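PDB 6E57: surface glycan binding protein B from Bacteroides ovatus, which binds mixed-linkage beta-glucan, probably at the bacterial cell surface, as part of the machinery with which this gut symbiont captures cereal glucans. Local coordinates for residues S136-A140 with F141-V145; L391-D394 with M395-I399; S248-G252 with G253-S257. One frame throughout, in Å; residues are numbered along the deposited sequence.

Contact 1: residues S136-A140 with F141-V145; sequences SKEVA and FERIV
Ser-136 meets the guanidinium group of Arg-143 edge-on: NH2 donates to Ser-136 OG at 2.8 Å, with the oxygen only 3° out of the guanidinium plane. That hydroxyl oxygen is also hydrogen-bonded to the backbone O of Tyr-154, while Arg-143 NH1 serves Ala-212 O and Met-214 O on strand 209-217, so the planar group is held from two directions. Lys-137 C and Glu-138 N lie over one guanidinium face, toward its rim. Glu-138 has its CG anti to the backbone N (chi1 -179°) and an extended chain, which runs past the arginine side chain in the opposite direction. Its OE2 lies beside Arg-143 CB and takes a weak bond of 3.4 Å from Arg-143 N, without forming a salt bridge. At Val-139 and Ala-140 the chain bends round the carboxylate of Glu-142. Val-139 N gives a nearly straight bond to Glu-142 OE2 (2.8 Å), Ala-140 N bonds to Glu-142 OE1 (3.0 Å), and both oxygens use their syn lone pairs. Glu-142 reaches back because CG sits between its backbone N and carbonyl carbon and the chain then bends at chi2 (-86°). The whole is a loop from the weakly bonded strand 135-137 to strand 144-145, centred on a carboxylate that takes two successive backbone N-H groups and closed by a type I beta turn from Phe-141 to Ile-144.

Contact 2: residues L391-D394 with M395-I399; sequences LTQD and MLNKI
The backbone of Thr-392 turns into helix 393-401, where Leu-396 N bonds to Thr-392 O (3.0 Å) and the same i+4 to i pattern continues from Asn-397 N to Gln-393 O and from Lys-398 N to Asp-394 O. Thr-392 is the N-cap residue: its OG1, placed between the backbone N and the carbonyl carbon (chi1 60°), accepts from Met-395 N at 3.2 Å. Met-395, extended beyond CG, runs back past Thr-392 toward Leu-391, its SD 3.9 Å from Leu-391 CA. Leu-391 crosses both Met-395 and Leu-396 at about a right angle, with its CD2 against the sulfur and its CB 4.1 Å from Leu-396 CD2. Phe-341 of helix 338-343 packs on Leu-391, and Ile-344 and Ala-346 pack on Leu-396. On the exposed side, one turn apart, Gln-393 NE2 donates to Asn-397 OD1 at 2.7 Å. The acceptor lies in the plane of the glutamine amide, but the donor stands 39° out of the asparagine carbonyl plane, and the two amides are turned 42° against each other. Following strand 385-390 in the glycan-binding C-terminal region, this helix start is an N-cap threonine with a hydrophobic staple between Leu-391 and Leu-396.

Contact 3: residues S248-G252 with G253-S257; sequences SLTIG and GQTVS
Gly-253, Val-256 and Thr-250 carry much of the contact in this beta hairpin with a two-residue loop, whose strands 248-251 and 254-256 run antiparallel with their axes 4.6 Å apart at closest approach. Gly-253 is the second corner of a type II' turn and Gly-252 the first, where its positive phi (53°) suits such a turn. The corners are closed by the hydrogen-bonded pair of Ile-251 and Gln-254, in which Gln-254 N reaches Ile-251 O at 2.7 Å, standing above the carbonyl plane. Val-256 faces Leu-249 in the other hydrogen-bonded pair: Val-256 N donates to Leu-249 O at 2.8 Å, and Leu-249 N to Val-256 O at 3.0 Å. Their side chains share one face of the hairpin and both rest on Leu-269 of strand 266-270. Ile-251, on the same face, packs on Pro-272, Leu-274 and Met-281. Thr-250 sits between these pairs on the other face, in a non-hydrogen-bonded pair with Thr-255. Each threonine places its hydroxyl beside its own backbone N and its methyl anti to it, which turns the two hydroxyls toward each other. Thr-250 OG1 and Thr-255 OG1 join through one hydrogen bond of 2.8 Å, in which either may be the donor.

Overall arrangement
The three local contacts lie well apart and share no element. Contact 1, nearest the centre of the chain, and contact 2, far out near the glycan, are both partly buried, whereas contact 3 is a surface hairpin. In contact 1 one carboxylate takes two backbone amides, and a buried arginine is held by a hydroxyl and backbone carbonyls; contact 2 relies on a threonine cap, apolar packing and one amide-amide bond; contact 3 relies on backbone pairing, with mostly apolar residues on one face and hydroxyls on the other. Contact 2 belongs to one of the few helices in this mostly beta chain. The side chain of Lys-398 is about 11 Å from a glucose unit of the bound glycan.

Contact 1: residues S136-A140 with F141-V145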
loop_
_atom_site.group_PDB
_atom_site.type_symbol
_atom_site.label_atom_id
_atom_site.label_comp_id
_atom_site.label_asym_id
_atom_site.label_seq_id
_atom_site.Cartn_x
_atom_site.Cartn_y
_atom_site.Cartn_z
ATOM N N SER A 136 4.669 15.232 3.850
ATOM C CA SER A 136 4.662 14.101 2.943
ATOM C C SER A 136 4.342 12.818 3.714
ATOM O O SER A 136 4.953 12.545 4.745
ATOM C CB SER A 136 5.980 13.988 2.219
ATOM O OG SER A 136 5.943 12.955 1.245
ATOM N N LYS A 137 3.367 12.062 3.199
ATOM C CA LYS A 137 3.095 10.684 3.596
ATOM C C LYS A 137 3.322 9.762 2.393
ATOM O O LYS A 137 3.485 10.225 1.252
ATOM C CB LYS A 137 1.654 10.522 4.088
ATOM C CG LYS A 137 1.253 11.442 5.230
ATOM C CD LYS A 137 -0.006 10.998 5.944
ATOM C CE LYS A 137 -0.221 11.724 7.255
ATOM N NZ LYS A 137 -0.852 10.841 8.264
ATOM N N GLU A 138 3.325 8.456 2.668
ATOM C CA GLU A 138 3.390 7.437 1.640
ATOM C C GLU A 138 1.995 7.277 1.029
ATOM O O GLU A 138 1.029 7.038 1.746
ATOM C CB GLU A 138 3.887 6.112 2.221
ATOM C CG GLU A 138 4.008 5.012 1.180
ATOM C CD GLU A 138 4.936 3.869 1.554
ATOM O OE1 GLU A 138 4.809 3.342 2.684
ATOM O OE2 GLU A 138 5.791 3.515 0.715
ATOM N N VAL A 139 1.909 7.433 -0.297
ATOM C CA VAL A 139 0.691 7.161 -1.052
ATOM C C VAL A 139 0.645 5.663 -1.384
ATOM O O VAL A 139 -0.218 4.945 -0.885
ATOM C CB VAL A 139 0.608 8.037 -2.317
ATOM C CG1 VAL A 139 -0.468 7.553 -3.281
ATOM C CG2 VAL A 139 0.397 9.501 -1.961
ATOM N N ALA A 140 1.585 5.213 -2.228
ATOM C CA ALA A 140 1.659 3.826 -2.685
ATOM C C ALA A 140 2.883 3.152 -2.054
ATOM O O ALA A 140 2.809 2.684 -0.918
ATOM C CB ALA A 140 1.686 3.772 -4.195
ATOM N N PHE A 141 4.000 3.115 -2.789
ATOM C CA PHE A 141 5.179 2.368 -2.374
ATOM C C PHE A 141 6.454 3.170 -2.685
ATOM O O PHE A 141 7.540 2.595 -2.770
ATOM C CB PHE A 141 5.160 0.989 -3.040
ATOM C CG PHE A 141 3.942 0.156 -2.714
ATOM C CD1 PHE A 141 3.855 -0.543 -1.515
ATOM C CD2 PHE A 141 2.876 0.074 -3.601
ATOM C CE1 PHE A 141 2.734 -1.306 -1.213
ATOM C CE2 PHE A 141 1.755 -0.689 -3.296
ATOM C CZ PHE A 141 1.686 -1.378 -2.104
ATOM N N GLU A 142 6.322 4.501 -2.792
ATOM C CA GLU A 142 7.395 5.383 -3.277
ATOM C C GLU A 142 8.451 5.624 -2.185
ATOM O O GLU A 142 9.548 6.106 -2.477
ATOM C CB GLU A 142 6.820 6.703 -3.797
ATOM C CG GLU A 142 6.315 7.648 -2.716
ATOM C CD GLU A 142 4.880 7.439 -2.254
ATOM O OE1 GLU A 142 4.206 6.527 -2.784
ATOM O OE2 GLU A 142 4.439 8.198 -1.360
ATOM N N ARG A 143 8.122 5.290 -0.931
ATOM C CA ARG A 143 9.047 5.442 0.197
ATOM C C ARG A 143 10.094 4.314 0.214
ATOM O O ARG A 143 11.014 4.350 1.020
ATOM C CB ARG A 143 8.278 5.504 1.521
ATOM C CG ARG A 143 8.174 6.902 2.114
ATOM C CD ARG A 143 7.249 7.834 1.357
ATOM N NE ARG A 143 7.452 9.257 1.611
ATOM C CZ ARG A 143 7.545 9.832 2.809
ATOM N NH1 ARG A 143 8.120 9.206 3.820
ATOM N NH2 ARG A 143 7.082 11.056 2.988
ATOM N N ILE A 144 9.949 3.313 -0.660
ATOM C CA ILE A 144 10.985 2.302 -0.867
ATOM C C ILE A 144 11.880 2.786 -2.015
ATOM O O ILE A 144 11.422 2.915 -3.150
ATOM C CB ILE A 144 10.359 0.915 -1.127
ATOM C CG1 ILE A 144 9.542 0.438 0.078
ATOM C CG2 ILE A 144 11.421 -0.104 -1.518
ATOM C CD1 ILE A 144 8.529 -0.628 -0.246
ATOM N N VAL A 145 13.151 3.062 -1.694
ATOM C CA VAL A 145 14.073 3.763 -2.584
ATOM C C VAL A 145 15.377 2.966 -2.687
ATOM O O VAL A 145 15.633 2.076 -1.882
ATOM C CB VAL A 145 14.338 5.200 -2.096
ATOM C CG1 VAL A 145 13.047 5.990 -1.959
ATOM C CG2 VAL A 145 15.115 5.227 -0.791
#

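Contact 2: residues L391-D394 with M395-I399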
loop_
_atom_site.group_PDB
_atom_site.type_symbol
_atom_site.label_atom_id
_atom_site.label_comp_id
_atom_site.label_asym_id
_atom_site.label_seq_id
_atom_site.Cartn_x
_atom_site.Cartn_y
_atom_site.Cartn_z
ATOM N N LEU A 391 -19.213 -11.962 -10.579
ATOM C CA LEU A 391 -20.569 -12.486 -10.653
ATOM C C LEU A 391 -20.829 -13.399 -9.448
ATOM O O LEU A 391 -20.321 -14.519 -9.386
ATOM C CB LEU A 391 -20.738 -13.247 -11.973
ATOM C CG LEU A 391 -20.515 -12.425 -13.241
ATOM C CD1 LEU A 391 -20.581 -13.303 -14.478
ATOM C CD2 LEU A 391 -21.523 -11.293 -13.338
ATOM N N THR A 392 -21.631 -12.902 -8.499
ATOM C CA THR A 392 -22.073 -13.670 -7.337
ATOM C C THR A 392 -23.148 -14.674 -7.764
ATOM O O THR A 392 -23.645 -14.623 -8.885
ATOM C CB THR A 392 -22.610 -12.748 -6.235
ATOM O OG1 THR A 392 -23.719 -12.023 -6.768
ATOM C CG2 THR A 392 -21.568 -11.787 -5.708
ATOM N N GLN A 393 -23.505 -15.581 -6.849
ATOM C CA GLN A 393 -24.542 -16.578 -7.098
ATOM C C GLN A 393 -25.896 -15.874 -7.271
ATOM O O GLN A 393 -26.736 -16.329 -8.044
ATOM C CB GLN A 393 -24.577 -17.617 -5.974
ATOM C CG GLN A 393 -25.576 -18.746 -6.202
ATOM C CD GLN A 393 -25.295 -19.549 -7.449
ATOM O OE1 GLN A 393 -24.259 -20.197 -7.576
ATOM N NE2 GLN A 393 -26.226 -19.517 -8.386
ATOM N N ASP A 394 -26.094 -14.763 -6.553
ATOM C CA ASP A 394 -27.318 -13.965 -6.658
ATOM C C ASP A 394 -27.402 -13.323 -8.048
ATOM O O ASP A 394 -28.454 -13.341 -8.668
ATOM C CB ASP A 394 -27.400 -12.907 -5.554
ATOM C CG ASP A 394 -27.936 -13.428 -4.231
ATOM O OD1 ASP A 394 -28.100 -14.654 -4.098
ATOM O OD2 ASP A 394 -28.189 -12.600 -3.345
ATOM N N MET A 395 -26.288 -12.751 -8.519
ATOM C CA MET A 395 -26.227 -12.133 -9.841
ATOM C C MET A 395 -26.553 -13.177 -10.916
ATOM O O MET A 395 -27.396 -12.934 -11.774
ATOM C CB MET A 395 -24.844 -11.540 -10.122
ATOM C CG MET A 395 -24.588 -10.240 -9.395
ATOM S SD MET A 395 -22.978 -9.556 -9.838
ATOM C CE MET A 395 -22.708 -8.448 -8.456
ATOM N N LEU A 396 -25.885 -14.334 -10.851
ATOM C CA LEU A 396 -26.075 -15.409 -11.826
ATOM C C LEU A 396 -27.540 -15.875 -11.821
ATOM O O LEU A 396 -28.097 -16.163 -12.881
ATOM C CB LEU A 396 -25.122 -16.566 -11.508
ATOM C CG LEU A 396 -23.639 -16.288 -11.762
ATOM C CD1 LEU A 396 -22.768 -17.359 -11.120
ATOM C CD2 LEU A 396 -23.344 -16.191 -13.249
ATOM N N ASN A 397 -28.150 -15.934 -10.630
ATOM C CA ASN A 397 -29.534 -16.377 -10.467
ATOM C C ASN A 397 -30.489 -15.378 -11.126
ATOM O O ASN A 397 -31.463 -15.770 -11.759
ATOM C CB ASN A 397 -29.916 -16.553 -8.996
ATOM C CG ASN A 397 -29.272 -17.759 -8.346
ATOM O OD1 ASN A 397 -28.698 -18.615 -9.020
ATOM N ND2 ASN A 397 -29.362 -17.829 -7.029
ATOM N N LYS A 398 -30.196 -14.088 -10.957
ATOM C CA LYS A 398 -31.033 -13.016 -11.462
ATOM C C LYS A 398 -30.944 -12.980 -12.993
ATOM O O LYS A 398 -31.941 -12.735 -13.666
ATOM C CB LYS A 398 -30.619 -11.687 -10.823
ATOM C CG LYS A 398 -31.546 -10.517 -11.115
ATOM C CD LYS A 398 -31.302 -9.316 -10.226
ATOM C CE LYS A 398 -31.815 -9.519 -8.817
ATOM N NZ LYS A 398 -32.009 -8.226 -8.122
ATOM N N ILE A 399 -29.748 -13.244 -13.529
ATOM C CA ILE A 399 -29.516 -13.281 -14.972
ATOM C C ILE A 399 -30.410 -14.352 -15.620
ATOM O O ILE A 399 -30.976 -14.118 -16.684
ATOM C CB ILE A 399 -28.018 -13.498 -15.279
ATOM C CG1 ILE A 399 -27.200 -12.245 -14.958
ATOM C CG2 ILE A 399 -27.809 -13.949 -16.719
ATOM C CD1 ILE A 399 -25.704 -12.454 -14.998
#

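Contact 3: residues S248-G252 with G253-S257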
loop_
_atom_site.group_PDB
_atom_site.type_symbol
_atom_site.label_atom_id
_atom_site.label_comp_id
_atom_site.label_asym_id
_atom_site.label_seq_id
_atom_site.Cartn_x
_atom_site.Cartn_y
_atom_site.Cartn_z
ATOM N N SER A 248 15.920 -14.199 -13.719
ATOM C CA SER A 248 14.869 -15.186 -13.952
ATOM C C SER A 248 13.838 -15.173 -12.816
ATOM O O SER A 248 14.151 -14.807 -11.685
ATOM C CB SER A 248 15.461 -16.561 -14.125
ATOM O OG SER A 248 16.205 -16.935 -12.977
ATOM N N LEU A 249 12.609 -15.580 -13.160
ATOM C CA LEU A 249 11.527 -15.871 -12.220
ATOM C C LEU A 249 11.046 -17.307 -12.464
ATOM O O LEU A 249 10.925 -17.733 -13.614
ATOM C CB LEU A 249 10.381 -14.876 -12.436
ATOM C CG LEU A 249 10.703 -13.410 -12.148
ATOM C CD1 LEU A 249 9.622 -12.499 -12.710
ATOM C CD2 LEU A 249 10.875 -13.169 -10.657
ATOM N N THR A 250 10.774 -18.039 -11.376
ATOM C CA THR A 250 10.247 -19.402 -11.443
ATOM C C THR A 250 8.870 -19.441 -10.769
ATOM O O THR A 250 8.753 -19.130 -9.596
ATOM C CB THR A 250 11.232 -20.397 -10.815
ATOM O OG1 THR A 250 12.460 -20.295 -11.533
ATOM C CG2 THR A 250 10.744 -21.830 -10.847
ATOM N N ILE A 251 7.841 -19.806 -11.542
ATOM C CA ILE A 251 6.466 -20.002 -11.061
ATOM C C ILE A 251 6.090 -21.458 -11.352
ATOM O O ILE A 251 6.466 -22.002 -12.389
ATOM C CB ILE A 251 5.484 -19.008 -11.718
ATOM C CG1 ILE A 251 6.059 -17.590 -11.792
ATOM C CG2 ILE A 251 4.136 -19.020 -11.010
ATOM C CD1 ILE A 251 6.705 -17.252 -13.118
ATOM N N GLY A 252 5.348 -22.081 -10.436
ATOM C CA GLY A 252 5.263 -23.522 -10.423
ATOM C C GLY A 252 6.670 -24.087 -10.414
ATOM O O GLY A 252 7.450 -23.779 -9.513
ATOM N N GLY A 253 7.021 -24.850 -11.450
ATOM C CA GLY A 253 8.402 -25.278 -11.666
ATOM C C GLY A 253 8.965 -24.716 -12.961
ATOM O O GLY A 253 9.946 -25.239 -13.492
ATOM N N GLN A 254 8.342 -23.637 -13.449
ATOM C CA GLN A 254 8.553 -23.119 -14.793
ATOM C C GLN A 254 9.360 -21.820 -14.711
ATOM O O GLN A 254 8.863 -20.811 -14.224
ATOM C CB GLN A 254 7.210 -22.870 -15.485
ATOM C CG GLN A 254 6.252 -24.054 -15.443
ATOM C CD GLN A 254 6.650 -25.175 -16.373
ATOM O OE1 GLN A 254 7.698 -25.799 -16.220
ATOM N NE2 GLN A 254 5.796 -25.455 -17.344
ATOM N N THR A 255 10.602 -21.864 -15.207
ATOM C CA THR A 255 11.505 -20.718 -15.201
ATOM C C THR A 255 11.300 -19.868 -16.461
ATOM O O THR A 255 11.155 -20.396 -17.569
ATOM C CB THR A 255 12.956 -21.184 -15.066
ATOM O OG1 THR A 255 13.019 -21.827 -13.795
ATOM C CG2 THR A 255 13.961 -20.056 -15.152
ATOM N N VAL A 256 11.313 -18.543 -16.263
ATOM C CA VAL A 256 11.168 -17.543 -17.314
ATOM C C VAL A 256 12.355 -16.577 -17.208
ATOM O O VAL A 256 12.535 -15.949 -16.167
ATOM C CB VAL A 256 9.825 -16.799 -17.181
ATOM C CG1 VAL A 256 9.656 -15.731 -18.250
ATOM C CG2 VAL A 256 8.645 -17.759 -17.191
ATOM N N SER A 257 13.155 -16.478 -18.279
ATOM C CA SER A 257 14.337 -15.603 -18.317
ATOM C C SER A 257 14.232 -14.542 -19.428
ATOM O O SER A 257 15.119 -13.692 -19.549
ATOM C CB SER A 257 15.599 -16.424 -18.449
ATOM O OG SER A 257 15.478 -17.382 -19.488
#